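Local coordinates for protein Isomerase/lactonizing enzyme (Agrobacterium fabrum str. C58, PDB 2NQL) that belongs to the enolase superfamily, as a member of the mandelate racemase/muconate lactonizing enzyme family, and carries a sodium ion in its barrel domain, at residues 154-159 and 235-240; 182-187 and 339-344; 200-205 and 209-214. One frame throughout, in Å; residues are numbered along the deposited sequence.

Contact 1 (154-159 and 235-240). With NA (sodium ion), chain G.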
ATOM      1  N   PRO A 154     -28.149 -14.015   3.088  1.00 20.09           N
ATOM      2  CA  PRO A 154     -28.275 -13.468   4.433  1.00 22.06           C
ATOM      3  C   PRO A 154     -27.476 -12.198   4.697  1.00 24.61           C
ATOM      4  O   PRO A 154     -26.406 -11.995   4.119  1.00 22.12           O
ATOM      5  CB  PRO A 154     -27.750 -14.620   5.307  1.00 22.94           C
ATOM      6  CG  PRO A 154     -28.075 -15.825   4.517  1.00 23.98           C
ATOM      7  CD  PRO A 154     -27.665 -15.410   3.153  1.00 25.13           C
ATOM      8  N   ALA A 155     -28.019 -11.362   5.573  1.00 23.13           N
ATOM      9  CA  ALA A 155     -27.375 -10.132   6.004  1.00 18.79           C
ATOM     10  C   ALA A 155     -27.324 -10.116   7.527  1.00 25.84           C
ATOM     11  O   ALA A 155     -28.295 -10.510   8.183  1.00 23.37           O
ATOM     12  CB  ALA A 155     -28.153  -8.940   5.472  1.00 17.41           C
ATOM     13  N   TYR A 156     -26.188  -9.710   8.097  1.00 18.84           N
ATOM     14  CA  TYR A 156     -26.095  -9.533   9.544  1.00 20.64           C
ATOM     15  C   TYR A 156     -26.013  -8.079   9.929  1.00 21.84           C
ATOM     16  O   TYR A 156     -25.406  -7.265   9.216  1.00 21.08           O
ATOM     17  CB  TYR A 156     -24.958 -10.348  10.168  1.00 18.02           C
ATOM     18  CG  TYR A 156     -23.546  -9.833   9.977  1.00 19.94           C
ATOM     19  CD1 TYR A 156     -22.993  -8.889  10.868  1.00 23.20           C
ATOM     20  CD2 TYR A 156     -22.752 -10.286   8.920  1.00 22.54           C
ATOM     21  CE1 TYR A 156     -21.699  -8.434  10.711  1.00 23.44           C
ATOM     22  CE2 TYR A 156     -21.424  -9.834   8.764  1.00 21.52           C
ATOM     23  CZ  TYR A 156     -20.917  -8.911   9.653  1.00 22.44           C
ATOM     24  OH  TYR A 156     -19.633  -8.444   9.516  1.00 22.28           O
ATOM     25  N   VAL A 157     -26.616  -7.763  11.070  1.00 21.65           N
ATOM     26  CA  VAL A 157     -26.664  -6.400  11.583  1.00 21.67           C
ATOM     27  C   VAL A 157     -25.326  -5.981  12.172  1.00 27.01           C
ATOM     28  O   VAL A 157     -24.731  -6.661  13.020  1.00 28.59           O
ATOM     29  CB  VAL A 157     -27.789  -6.222  12.649  1.00 28.10           C
ATOM     30  CG1 VAL A 157     -27.840  -4.791  13.152  1.00 28.45           C
ATOM     31  CG2 VAL A 157     -29.117  -6.580  12.049  1.00 31.93           C
ATOM     32  N   SER A 158     -24.861  -4.828  11.717  1.00 22.63           N
ATOM     33  CA  SER A 158     -23.640  -4.283  12.226  1.00 23.04           C
ATOM     34  C   SER A 158     -23.948  -2.846  12.631  1.00 28.67           C
ATOM     35  O   SER A 158     -24.678  -2.124  11.932  1.00 32.57           O
ATOM     36  CB  SER A 158     -22.603  -4.313  11.106  1.00 26.74           C
ATOM     37  OG  SER A 158     -21.317  -4.032  11.593  1.00 32.37           O
ATOM     38  N   GLY A 159     -23.411  -2.436  13.767  1.00 29.16           N
ATOM     39  CA  GLY A 159     -23.554  -1.045  14.196  1.00 30.83           C
ATOM     40  C   GLY A 159     -24.662  -1.018  15.221  1.00 34.26           C
ATOM     41  O   GLY A 159     -25.832  -1.242  14.889  1.00 33.51           O
ATOM     42  N   ASP A 235     -20.899 -18.082  23.562  1.00 30.46           N
ATOM     43  CA  ASP A 235     -21.004 -18.615  22.200  1.00 32.16           C
ATOM     44  C   ASP A 235     -20.804 -17.540  21.089  1.00 28.01           C
ATOM     45  O   ASP A 235     -21.743 -17.237  20.343  1.00 32.81           O
ATOM     46  CB  ASP A 235     -22.336 -19.364  22.017  1.00 30.22           C
ATOM     47  CG  ASP A 235     -22.396 -20.162  20.718  1.00 38.81           C
ATOM     48  OD1 ASP A 235     -21.375 -20.779  20.347  1.00 37.02           O
ATOM     49  OD2 ASP A 235     -23.472 -20.162  20.069  1.00 35.74           O
ATOM     50  N   PRO A 236     -19.596 -16.953  20.995  1.00 29.97           N
ATOM     51  CA  PRO A 236     -19.347 -16.051  19.864  1.00 27.13           C
ATOM     52  C   PRO A 236     -19.341 -16.752  18.510  1.00 29.63           C
ATOM     53  O   PRO A 236     -18.737 -17.825  18.340  1.00 28.91           O
ATOM     54  CB  PRO A 236     -17.971 -15.443  20.187  1.00 26.89           C
ATOM     55  CG  PRO A 236     -17.303 -16.440  21.052  1.00 30.22           C
ATOM     56  CD  PRO A 236     -18.412 -17.066  21.866  1.00 32.24           C
ATOM     57  N   TRP A 237     -20.032 -16.132  17.557  1.00 29.22           N
ATOM     58  CA  TRP A 237     -20.090 -16.600  16.179  1.00 24.54           C
ATOM     59  C   TRP A 237     -18.698 -16.591  15.551  1.00 26.16           C
ATOM     60  O   TRP A 237     -18.244 -17.615  15.032  1.00 25.83           O
ATOM     61  CB  TRP A 237     -21.067 -15.683  15.425  1.00 27.04           C
ATOM     62  CG  TRP A 237     -21.221 -15.832  13.944  1.00 24.51           C
ATOM     63  CD1 TRP A 237     -20.912 -16.906  13.162  1.00 22.60           C
ATOM     64  CD2 TRP A 237     -21.781 -14.848  13.081  1.00 22.22           C
ATOM     65  NE1 TRP A 237     -21.232 -16.641  11.845  1.00 24.02           N
ATOM     66  CE2 TRP A 237     -21.771 -15.383  11.772  1.00 25.35           C
ATOM     67  CE3 TRP A 237     -22.283 -13.547  13.288  1.00 27.04           C
ATOM     68  CZ2 TRP A 237     -22.221 -14.661  10.670  1.00 25.46           C
ATOM     69  CZ3 TRP A 237     -22.749 -12.828  12.191  1.00 23.69           C
ATOM     70  CH2 TRP A 237     -22.730 -13.399  10.896  1.00 23.48           C
ATOM     71  N   PHE A 238     -18.037 -15.438  15.593  1.00 26.22           N
ATOM     72  CA  PHE A 238     -16.625 -15.344  15.254  1.00 24.07           C
ATOM     73  C   PHE A 238     -15.962 -14.208  16.022  1.00 23.40           C
ATOM     74  O   PHE A 238     -16.650 -13.308  16.544  1.00 24.27           O
ATOM     75  CB  PHE A 238     -16.402 -15.240  13.736  1.00 25.02           C
ATOM     76  CG  PHE A 238     -17.096 -14.058  13.072  1.00 23.33           C
ATOM     77  CD1 PHE A 238     -16.528 -12.780  13.107  1.00 24.58           C
ATOM     78  CD2 PHE A 238     -18.288 -14.236  12.375  1.00 25.79           C
ATOM     79  CE1 PHE A 238     -17.144 -11.683  12.466  1.00 23.95           C
ATOM     80  CE2 PHE A 238     -18.920 -13.155  11.732  1.00 25.28           C
ATOM     81  CZ  PHE A 238     -18.348 -11.865  11.793  1.00 20.87           C
ATOM     82  N   ALA A 239     -14.631 -14.254  16.092  1.00 24.75           N
ATOM     83  CA  ALA A 239     -13.830 -13.155  16.625  1.00 25.95           C
ATOM     84  C   ALA A 239     -13.102 -12.542  15.438  1.00 24.36           C
ATOM     85  O   ALA A 239     -12.341 -13.218  14.761  1.00 25.26           O
ATOM     86  CB  ALA A 239     -12.831 -13.667  17.680  1.00 25.30           C
ATOM     87  N   GLU A 240     -13.397 -11.275  15.168  1.00 26.05           N
ATOM     88  CA  GLU A 240     -12.865 -10.610  13.977  1.00 22.18           C
ATOM     89  C   GLU A 240     -11.678  -9.722  14.370  1.00 22.69           C
ATOM     90  O   GLU A 240     -11.717  -9.066  15.415  1.00 23.30           O
ATOM     91  CB  GLU A 240     -13.981  -9.810  13.295  1.00 24.72           C
ATOM     92  CG  GLU A 240     -13.497  -8.682  12.403  1.00 18.61           C
ATOM     93  CD  GLU A 240     -14.635  -7.858  11.837  1.00 31.31           C
ATOM     94  OE1 GLU A 240     -15.788  -8.319  11.837  1.00 28.74           O
ATOM     95  OE2 GLU A 240     -14.375  -6.749  11.312  1.00 35.07           O
TER
HETATM   96 NA    NA G 401     -14.622  -6.514   9.072  1.00 49.12          NA
HETATM   97  O   HOH W   1     -12.144  -7.991   8.689  1.00 22.70           O
HETATM   98  O   HOH W   2     -16.789  -7.176   8.368  1.00 32.84           O
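Tyr156 and Trp237 meet across the interior of the beta/alpha barrel of this enolase-superfamily protein, the first on strand 152-158, the second just ahead of strand 239-240. Their aromatic pair is T-shaped: the planes stand at 87° and the six-membered ring of Trp237 turns its edge to the face of Tyr156. CH2 of Trp237 lies 3.7 Å from CD2 of Tyr156, while CZ3 of Trp237 reaches over CG. In both residues CB points toward the other segment, and the long rings span the 11.4 Å between the CA atoms of Tyr156 and Trp237. A chi1 of 76° tucks the tyrosine ring back over its main chain.

A second apolar layer is given by Phe238. Its CE2 sits over the centre of the Trp237 ring, 3.4 Å above the plane, and its CZ comes within 4.5 Å of Tyr156 CZ.

The polar ends have their partners elsewhere. Tyr156 OH is hydrogen-bonded to Lys184 NZ, and the same ammonium forms a salt bridge with Glu240 OE1, so one lysine links the polar ends of both segments.

Metal binding forms the last group. Glu240 reaches out in a nearly straight chain and gives its other carboxylate oxygen to the sodium ion, which Glu266 also binds. The bond from Glu240 OE2 to sodium measures 2.3 Å; water 2 binds the ion at 2.4 Å and water 1 more loosely at 2.9 Å.

Contact 2 (182-187 and 339-344)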
ATOM      1  N   ALA A 182     -28.550 -12.522  12.938  1.00 27.25           N
ATOM      2  CA  ALA A 182     -27.109 -12.454  13.069  1.00 23.54           C
ATOM      3  C   ALA A 182     -26.661 -11.004  13.283  1.00 23.40           C
ATOM      4  O   ALA A 182     -27.229 -10.071  12.696  1.00 23.08           O
ATOM      5  CB  ALA A 182     -26.437 -13.110  11.858  1.00 25.67           C
ATOM      6  N   PHE A 183     -25.701 -10.829  14.193  1.00 21.62           N
ATOM      7  CA  PHE A 183     -25.363  -9.533  14.791  1.00 21.41           C
ATOM      8  C   PHE A 183     -23.867  -9.481  15.045  1.00 20.93           C
ATOM      9  O   PHE A 183     -23.227 -10.516  15.293  1.00 23.39           O
ATOM     10  CB  PHE A 183     -26.076  -9.338  16.150  1.00 24.62           C
ATOM     11  CG  PHE A 183     -27.567  -9.457  16.069  1.00 23.79           C
ATOM     12  CD1 PHE A 183     -28.354  -8.327  15.819  1.00 25.32           C
ATOM     13  CD2 PHE A 183     -28.185 -10.712  16.188  1.00 23.77           C
ATOM     14  CE1 PHE A 183     -29.749  -8.433  15.717  1.00 27.19           C
ATOM     15  CE2 PHE A 183     -29.578 -10.834  16.065  1.00 26.35           C
ATOM     16  CZ  PHE A 183     -30.358  -9.702  15.842  1.00 25.41           C
ATOM     17  N   LYS A 184     -23.312  -8.273  15.013  1.00 20.83           N
ATOM     18  CA  LYS A 184     -21.914  -8.089  15.391  1.00 21.36           C
ATOM     19  C   LYS A 184     -21.791  -6.824  16.215  1.00 23.16           C
ATOM     20  O   LYS A 184     -22.433  -5.809  15.902  1.00 27.14           O
ATOM     21  CB  LYS A 184     -21.006  -8.053  14.137  1.00 21.27           C
ATOM     22  CG  LYS A 184     -19.513  -7.912  14.456  1.00 24.69           C
ATOM     23  CD  LYS A 184     -18.643  -7.963  13.187  1.00 22.62           C
ATOM     24  CE  LYS A 184     -18.628  -6.634  12.451  1.00 26.23           C
ATOM     25  NZ  LYS A 184     -17.901  -6.799  11.177  1.00 25.74           N
ATOM     26  N   PHE A 185     -20.968  -6.877  17.263  1.00 22.30           N
ATOM     27  CA  PHE A 185     -20.699  -5.694  18.073  1.00 23.44           C
ATOM     28  C   PHE A 185     -19.215  -5.355  18.068  1.00 24.23           C
ATOM     29  O   PHE A 185     -18.375  -6.239  17.855  1.00 25.50           O
ATOM     30  CB  PHE A 185     -21.233  -5.864  19.507  1.00 23.98           C
ATOM     31  CG  PHE A 185     -20.399  -6.767  20.365  1.00 22.31           C
ATOM     32  CD1 PHE A 185     -19.387  -6.245  21.183  1.00 28.25           C
ATOM     33  CD2 PHE A 185     -20.608  -8.147  20.353  1.00 25.89           C
ATOM     34  CE1 PHE A 185     -18.599  -7.093  21.977  1.00 27.25           C
ATOM     35  CE2 PHE A 185     -19.806  -9.005  21.140  1.00 28.95           C
ATOM     36  CZ  PHE A 185     -18.810  -8.470  21.953  1.00 26.73           C
ATOM     37  N   ALA A 186     -18.896  -4.088  18.323  1.00 25.05           N
ATOM     38  CA  ALA A 186     -17.499  -3.647  18.327  1.00 26.60           C
ATOM     39  C   ALA A 186     -17.028  -3.489  19.766  1.00 29.78           C
ATOM     40  O   ALA A 186     -17.664  -2.804  20.572  1.00 36.62           O
ATOM     41  CB  ALA A 186     -17.333  -2.334  17.543  1.00 34.81           C
ATOM     42  N   THR A 187     -15.933  -4.170  20.090  1.00 33.12           N
ATOM     43  CA  THR A 187     -15.430  -4.242  21.464  1.00 39.17           C
ATOM     44  C   THR A 187     -15.026  -2.918  22.162  1.00 42.88           C
ATOM     45  O   THR A 187     -15.217  -2.811  23.380  1.00 46.53           O
ATOM     46  CB  THR A 187     -14.350  -5.349  21.646  1.00 37.78           C
ATOM     47  OG1 THR A 187     -13.191  -5.028  20.858  1.00 39.30           O
ATOM     48  CG2 THR A 187     -14.876  -6.688  21.180  1.00 33.74           C
ATOM     49  N   GLY A 339     -23.063 -15.051   3.923  1.00 24.27           N
ATOM     50  CA  GLY A 339     -23.892 -13.855   4.057  1.00 24.15           C
ATOM     51  C   GLY A 339     -22.979 -12.635   4.019  1.00 24.09           C
ATOM     52  O   GLY A 339     -21.841 -12.723   3.533  1.00 20.46           O
ATOM     53  N   HIS A 340     -23.454 -11.511   4.530  1.00 22.75           N
ATOM     54  CA  HIS A 340     -22.862 -10.199   4.197  1.00 17.30           C
ATOM     55  C   HIS A 340     -23.177  -9.186   5.294  1.00 20.85           C
ATOM     56  O   HIS A 340     -24.292  -9.144   5.843  1.00 20.66           O
ATOM     57  CB  HIS A 340     -23.399  -9.760   2.829  1.00 18.74           C
ATOM     58  CG  HIS A 340     -22.578  -8.716   2.123  1.00 20.95           C
ATOM     59  ND1 HIS A 340     -22.397  -7.436   2.613  1.00 18.45           N
ATOM     60  CD2 HIS A 340     -21.943  -8.754   0.919  1.00 15.76           C
ATOM     61  CE1 HIS A 340     -21.680  -6.734   1.747  1.00 19.96           C
ATOM     62  NE2 HIS A 340     -21.382  -7.514   0.716  1.00 19.47           N
ATOM     63  N   GLU A 341     -22.179  -8.382   5.650  1.00 18.80           N
ATOM     64  CA  GLU A 341     -22.411  -7.279   6.585  1.00 19.12           C
ATOM     65  C   GLU A 341     -23.463  -6.294   6.061  1.00 18.39           C
ATOM     66  O   GLU A 341     -23.506  -5.986   4.861  1.00 17.52           O
ATOM     67  CB  GLU A 341     -21.099  -6.577   6.919  1.00 17.80           C
ATOM     68  CG  GLU A 341     -21.194  -5.614   8.094  1.00 18.59           C
ATOM     69  CD  GLU A 341     -19.839  -5.105   8.549  1.00 28.13           C
ATOM     70  OE1 GLU A 341     -18.859  -5.314   7.833  1.00 22.58           O
ATOM     71  OE2 GLU A 341     -19.750  -4.496   9.620  1.00 30.22           O
ATOM     72  N   PHE A 342     -24.330  -5.859   6.976  1.00 17.66           N
ATOM     73  CA  PHE A 342     -25.352  -4.864   6.700  1.00 16.40           C
ATOM     74  C   PHE A 342     -25.247  -3.703   7.703  1.00 17.68           C
ATOM     75  O   PHE A 342     -25.452  -3.859   8.912  1.00 22.41           O
ATOM     76  CB  PHE A 342     -26.753  -5.526   6.720  1.00 16.57           C
ATOM     77  CG  PHE A 342     -27.913  -4.557   6.603  1.00 20.73           C
ATOM     78  CD1 PHE A 342     -28.061  -3.708   5.490  1.00 21.04           C
ATOM     79  CD2 PHE A 342     -28.901  -4.526   7.597  1.00 19.95           C
ATOM     80  CE1 PHE A 342     -29.162  -2.845   5.380  1.00 20.90           C
ATOM     81  CE2 PHE A 342     -30.018  -3.654   7.472  1.00 19.63           C
ATOM     82  CZ  PHE A 342     -30.132  -2.816   6.382  1.00 23.45           C
ATOM     83  N   GLN A 343     -24.896  -2.536   7.175  1.00 19.99           N
ATOM     84  CA  GLN A 343     -24.811  -1.310   7.954  0.50 21.68           C
ATOM     85  C   GLN A 343     -26.100  -0.541   7.766  1.00 22.88           C
ATOM     86  O   GLN A 343     -26.187   0.330   6.899  1.00 20.00           O
ATOM     87  CB  GLN A 343     -23.638  -0.460   7.457  0.50 31.39           C
ATOM     88  CG  GLN A 343     -22.274  -1.083   7.678  0.50 41.08           C
ATOM     89  CD  GLN A 343     -21.623  -0.587   8.944  0.50 51.38           C
ATOM     90  OE1 GLN A 343     -21.534  -1.313   9.936  0.50 51.06           O
ATOM     91  NE2 GLN A 343     -21.172   0.665   8.924  0.50 55.19           N
ATOM     92  N   HIS A 344     -27.105  -0.881   8.569  1.00 21.69           N
ATOM     93  CA  HIS A 344     -28.433  -0.322   8.430  1.00 21.67           C
ATOM     94  C   HIS A 344     -28.456   1.210   8.400  1.00 25.86           C
ATOM     95  O   HIS A 344     -29.156   1.805   7.590  1.00 23.10           O
ATOM     96  CB  HIS A 344     -29.328  -0.879   9.546  1.00 28.82           C
ATOM     97  CG  HIS A 344     -28.774  -0.680  10.927  1.00 32.96           C
ATOM     98  ND1 HIS A 344     -29.146   0.376  11.730  1.00 33.87           N
ATOM     99  CD2 HIS A 344     -27.851  -1.381  11.628  1.00 34.82           C
ATOM    100  CE1 HIS A 344     -28.500   0.301  12.882  1.00 27.56           C
ATOM    101  NE2 HIS A 344     -27.706  -0.755  12.845  1.00 30.87           N
TER
HETATM  102  O   HOH W   3     -17.287  -3.720  10.460  1.00 44.95           O
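Lys184 and Glu341 approach each other from strands 182-186 and 340-342, which flank strand 152-158 in the barrel sheet, and their side chains cross at about a right angle. The direct link is a salt bridge of 3.3 Å between Lys184 NZ and Glu341 OE2, and the hydrogen bond within it is weak. Water 3 bridges the same two atoms: it donates to Glu341 OE2 at 2.7 Å and accepts from Lys184 NZ at 3.2 Å, so they are joined twice.

Both charged groups have further partners. Lys184 NZ has its strongest one in Glu240 OE1, by a salt bridge, and a hydrogen bond to Tyr156 OH. On the carboxylate, OE2 takes a hydrogen bond from Ser158 OG as well, and OE1 is satisfied by the backbone N of Ala316.

Lys184 runs straight to CD; a turn at chi3 (80°) then swings CE and NZ off the line of CB, CG and CD, and there NZ meets OE2 of Glu341, whose own chain is stretched out.

Next to the pair, His340 ND1 donates to the carbonyl O of Glu341 over 2.9 Å; the bond is nearly straight at 164°, and its acceptor lies close to the imidazole plane. His340 NE2 is hydrogen-bonded to Ser327 OG. Such a polar cluster inside the barrel, with the side chain of Lys184 about 4 Å from the sodium ion, is consistent with the metal-bearing pocket of an enolase-superfamily barrel.

Contact 3 (200-205 and 209-214)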
ATOM      1  N   ASN A 200     -24.761  -9.558  27.788  1.00 28.27           N
ATOM      2  CA  ASN A 200     -26.013  -8.844  27.601  1.00 29.20           C
ATOM      3  C   ASN A 200     -26.741  -9.171  26.305  1.00 29.43           C
ATOM      4  O   ASN A 200     -27.934  -9.484  26.324  1.00 27.41           O
ATOM      5  CB  ASN A 200     -25.814  -7.336  27.731  1.00 31.93           C
ATOM      6  CG  ASN A 200     -27.132  -6.586  27.728  1.00 34.16           C
ATOM      7  OD1 ASN A 200     -27.949  -6.747  28.635  1.00 36.20           O
ATOM      8  ND2 ASN A 200     -27.359  -5.785  26.698  1.00 28.41           N
ATOM      9  N   LEU A 201     -26.015  -9.109  25.187  1.00 28.66           N
ATOM     10  CA  LEU A 201     -26.563  -9.462  23.887  1.00 24.80           C
ATOM     11  C   LEU A 201     -27.125 -10.883  23.842  1.00 26.19           C
ATOM     12  O   LEU A 201     -28.258 -11.080  23.388  1.00 27.98           O
ATOM     13  CB  LEU A 201     -25.549  -9.199  22.757  1.00 21.66           C
ATOM     14  CG  LEU A 201     -25.233  -7.702  22.516  1.00 23.97           C
ATOM     15  CD1 LEU A 201     -24.144  -7.534  21.461  1.00 26.91           C
ATOM     16  CD2 LEU A 201     -26.482  -6.851  22.171  1.00 26.03           C
ATOM     17  N   ARG A 202     -26.362 -11.851  24.361  1.00 28.85           N
ATOM     18  CA  ARG A 202     -26.799 -13.255  24.429  1.00 26.71           C
ATOM     19  C   ARG A 202     -28.103 -13.416  25.251  1.00 26.45           C
ATOM     20  O   ARG A 202     -29.015 -14.148  24.843  1.00 27.66           O
ATOM     21  CB  ARG A 202     -25.669 -14.131  25.010  1.00 25.50           C
ATOM     22  CG  ARG A 202     -25.964 -15.627  25.103  1.00 25.73           C
ATOM     23  CD  ARG A 202     -26.425 -16.201  23.760  1.00 29.14           C
ATOM     24  NE  ARG A 202     -25.322 -16.271  22.804  1.00 28.88           N
ATOM     25  CZ  ARG A 202     -25.471 -16.310  21.480  1.00 28.42           C
ATOM     26  NH1 ARG A 202     -26.683 -16.245  20.932  1.00 27.85           N
ATOM     27  NH2 ARG A 202     -24.398 -16.376  20.698  1.00 26.91           N
ATOM     28  N   GLN A 203     -28.177 -12.711  26.382  1.00 31.20           N
ATOM     29  CA  GLN A 203     -29.361 -12.711  27.247  1.00 33.54           C
ATOM     30  C   GLN A 203     -30.563 -12.090  26.544  1.00 33.99           C
ATOM     31  O   GLN A 203     -31.650 -12.681  26.507  1.00 32.72           O
ATOM     32  CB  GLN A 203     -29.048 -11.965  28.549  1.00 41.90           C
ATOM     33  CG  GLN A 203     -30.024 -12.228  29.676  1.00 60.16           C
ATOM     34  CD  GLN A 203     -30.717 -10.963  30.131  1.00 86.22           C
ATOM     35  OE1 GLN A 203     -31.558 -10.406  29.420  1.00 87.07           O
ATOM     36  NE2 GLN A 203     -30.364 -10.495  31.326  1.00 97.95           N
ATOM     37  N   VAL A 204     -30.354 -10.907  25.964  1.00 27.23           N
ATOM     38  CA  VAL A 204     -31.394 -10.221  25.204  1.00 29.63           C
ATOM     39  C   VAL A 204     -31.863 -11.013  23.978  1.00 29.88           C
ATOM     40  O   VAL A 204     -33.071 -11.204  23.792  1.00 28.82           O
ATOM     41  CB  VAL A 204     -30.972  -8.773  24.848  1.00 29.36           C
ATOM     42  CG1 VAL A 204     -31.908  -8.144  23.794  1.00 33.25           C
ATOM     43  CG2 VAL A 204     -30.935  -7.916  26.119  1.00 32.48           C
ATOM     44  N   LEU A 205     -30.921 -11.513  23.176  1.00 28.47           N
ATOM     45  CA  LEU A 205     -31.265 -12.114  21.872  1.00 28.98           C
ATOM     46  C   LEU A 205     -31.583 -13.608  21.906  1.00 26.22           C
ATOM     47  O   LEU A 205     -32.220 -14.130  20.986  1.00 32.11           O
ATOM     48  CB  LEU A 205     -30.173 -11.837  20.829  1.00 25.78           C
ATOM     49  CG  LEU A 205     -29.896 -10.344  20.562  1.00 26.65           C
ATOM     50  CD1 LEU A 205     -28.573 -10.174  19.785  1.00 22.14           C
ATOM     51  CD2 LEU A 205     -31.058  -9.697  19.800  1.00 28.11           C
ATOM     52  N   ALA A 209     -29.493 -16.788  18.308  1.00 28.14           N
ATOM     53  CA  ALA A 209     -28.894 -15.631  17.578  1.00 27.90           C
ATOM     54  C   ALA A 209     -27.416 -15.864  17.338  1.00 27.76           C
ATOM     55  O   ALA A 209     -26.739 -16.447  18.186  1.00 29.37           O
ATOM     56  CB  ALA A 209     -29.074 -14.364  18.374  1.00 26.01           C
ATOM     57  N   LYS A 210     -26.904 -15.382  16.199  1.00 26.40           N
ATOM     58  CA  LYS A 210     -25.443 -15.368  15.959  1.00 24.11           C
ATOM     59  C   LYS A 210     -24.907 -14.013  16.398  1.00 26.02           C
ATOM     60  O   LYS A 210     -25.450 -12.975  16.013  1.00 25.84           O
ATOM     61  CB  LYS A 210     -25.122 -15.584  14.471  1.00 27.12           C
ATOM     62  CG  LYS A 210     -25.483 -16.952  13.922  1.00 31.13           C
ATOM     63  CD  LYS A 210     -24.600 -17.318  12.750  1.00 35.87           C
ATOM     64  CE  LYS A 210     -25.389 -17.859  11.597  1.00 42.41           C
ATOM     65  NZ  LYS A 210     -25.806 -19.258  11.839  1.00 42.45           N
ATOM     66  N   ILE A 211     -23.893 -14.026  17.262  1.00 24.55           N
ATOM     67  CA  ILE A 211     -23.351 -12.792  17.854  1.00 24.25           C
ATOM     68  C   ILE A 211     -21.829 -12.829  17.723  1.00 26.63           C
ATOM     69  O   ILE A 211     -21.140 -13.530  18.459  1.00 25.15           O
ATOM     70  CB  ILE A 211     -23.762 -12.594  19.339  1.00 22.91           C
ATOM     71  CG1 ILE A 211     -25.284 -12.765  19.521  1.00 25.76           C
ATOM     72  CG2 ILE A 211     -23.350 -11.176  19.839  1.00 27.56           C
ATOM     73  CD1 ILE A 211     -25.747 -12.790  21.003  1.00 29.20           C
ATOM     74  N   ALA A 212     -21.313 -12.038  16.789  1.00 28.17           N
ATOM     75  CA  ALA A 212     -19.873 -11.918  16.583  1.00 24.55           C
ATOM     76  C   ALA A 212     -19.262 -10.714  17.291  1.00 24.40           C
ATOM     77  O   ALA A 212     -19.945  -9.710  17.574  1.00 22.63           O
ATOM     78  CB  ALA A 212     -19.585 -11.846  15.071  1.00 24.90           C
ATOM     79  N   ALA A 213     -17.956 -10.809  17.538  1.00 27.70           N
ATOM     80  CA  ALA A 213     -17.203  -9.737  18.167  1.00 27.65           C
ATOM     81  C   ALA A 213     -16.142  -9.198  17.229  1.00 20.71           C
ATOM     82  O   ALA A 213     -15.251  -9.935  16.803  1.00 23.77           O
ATOM     83  CB  ALA A 213     -16.544 -10.219  19.448  1.00 26.53           C
ATOM     84  N   ASP A 214     -16.254  -7.909  16.920  1.00 23.69           N
ATOM     85  CA  ASP A 214     -15.183  -7.205  16.217  1.00 23.24           C
ATOM     86  C   ASP A 214     -14.174  -6.658  17.248  1.00 19.57           C
ATOM     87  O   ASP A 214     -14.424  -5.675  17.973  1.00 25.63           O
ATOM     88  CB  ASP A 214     -15.760  -6.112  15.301  1.00 25.56           C
ATOM     89  CG  ASP A 214     -14.669  -5.232  14.657  1.00 34.07           C
ATOM     90  OD1 ASP A 214     -13.491  -5.659  14.584  1.00 25.55           O
ATOM     91  OD2 ASP A 214     -14.995  -4.098  14.239  1.00 32.43           O
TER
HETATM   92  O   HOH W   4     -23.147 -16.656  18.113  1.00 28.44           O
HETATM   93  O   HOH W   5     -32.263 -16.560  19.912  1.00 47.61           O
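The guanidinium of Arg202 has the terminal methyl of Ile211 over one face, CD1 standing 3.5 Å above the plane and over its centre. At the edge, near the plane, lies the carbonyl O of Ala209, with water 4 also in plane. A short, straight bond leaves this edge: Arg202 NH1 donates to Ala209 O over 2.8 Å with an N-H...O angle of 172°, and the acceptor is only 3° out of the guanidinium plane. Seen from the carbonyl, the donor is tilted from its plane. A weak second bond from NH2 goes to the same oxygen. Bends at chi2 and chi3 fold the arginine back so that its head reaches the start of the strand.

The helix and strand belong to a beta-alpha-beta crossover, strand 182-186, helix 194-205, strand 210-214, in the barrel. The short axes run at 166°, nearly antiparallel, and approach to 9.5 Å.

Apolar contacts lie beside the arginine, between helix and strand. Ile211 CD1 lies 4.0 Å from Leu201 CB and equally far from Leu205 CD1, so one methyl meets two helix residues besides the guanidinium. Nearer the turn, Leu205 CB packs on Ala209 CB at 3.7 Å.

Water 4 accepts from both Arg202 NH2 and the backbone N of Ile211, while water 5 donates to Leu205 O and takes a weak bond from Ala209 N. Beyond the two segments, Arg202 NE is hydrogen-bonded to Phe234 O and NH1 to Gly206 O; the ion pair of NH2 with Asp235 OD2 is long and weak.

All three contacts involve strands of one barrel sheet, and contact 3 adds helix 194-205. Contacts 1 and 2 have centres about 5 Å apart and alternate along the chain, in the order 154-159, 182-187, 235-240, 339-344, so the two interlock along the chain. Contact 3 falls within the span of both and joins residues close in sequence; its centre is about 8 Å from that of contact 1 and 11 Å from that of contact 2. The inner contacts together bring side chains to the sodium site, whereas contact 3 packs helix 194-205 on strand 210-214, which neighbours strands 182-186 and 239-240 of the other two.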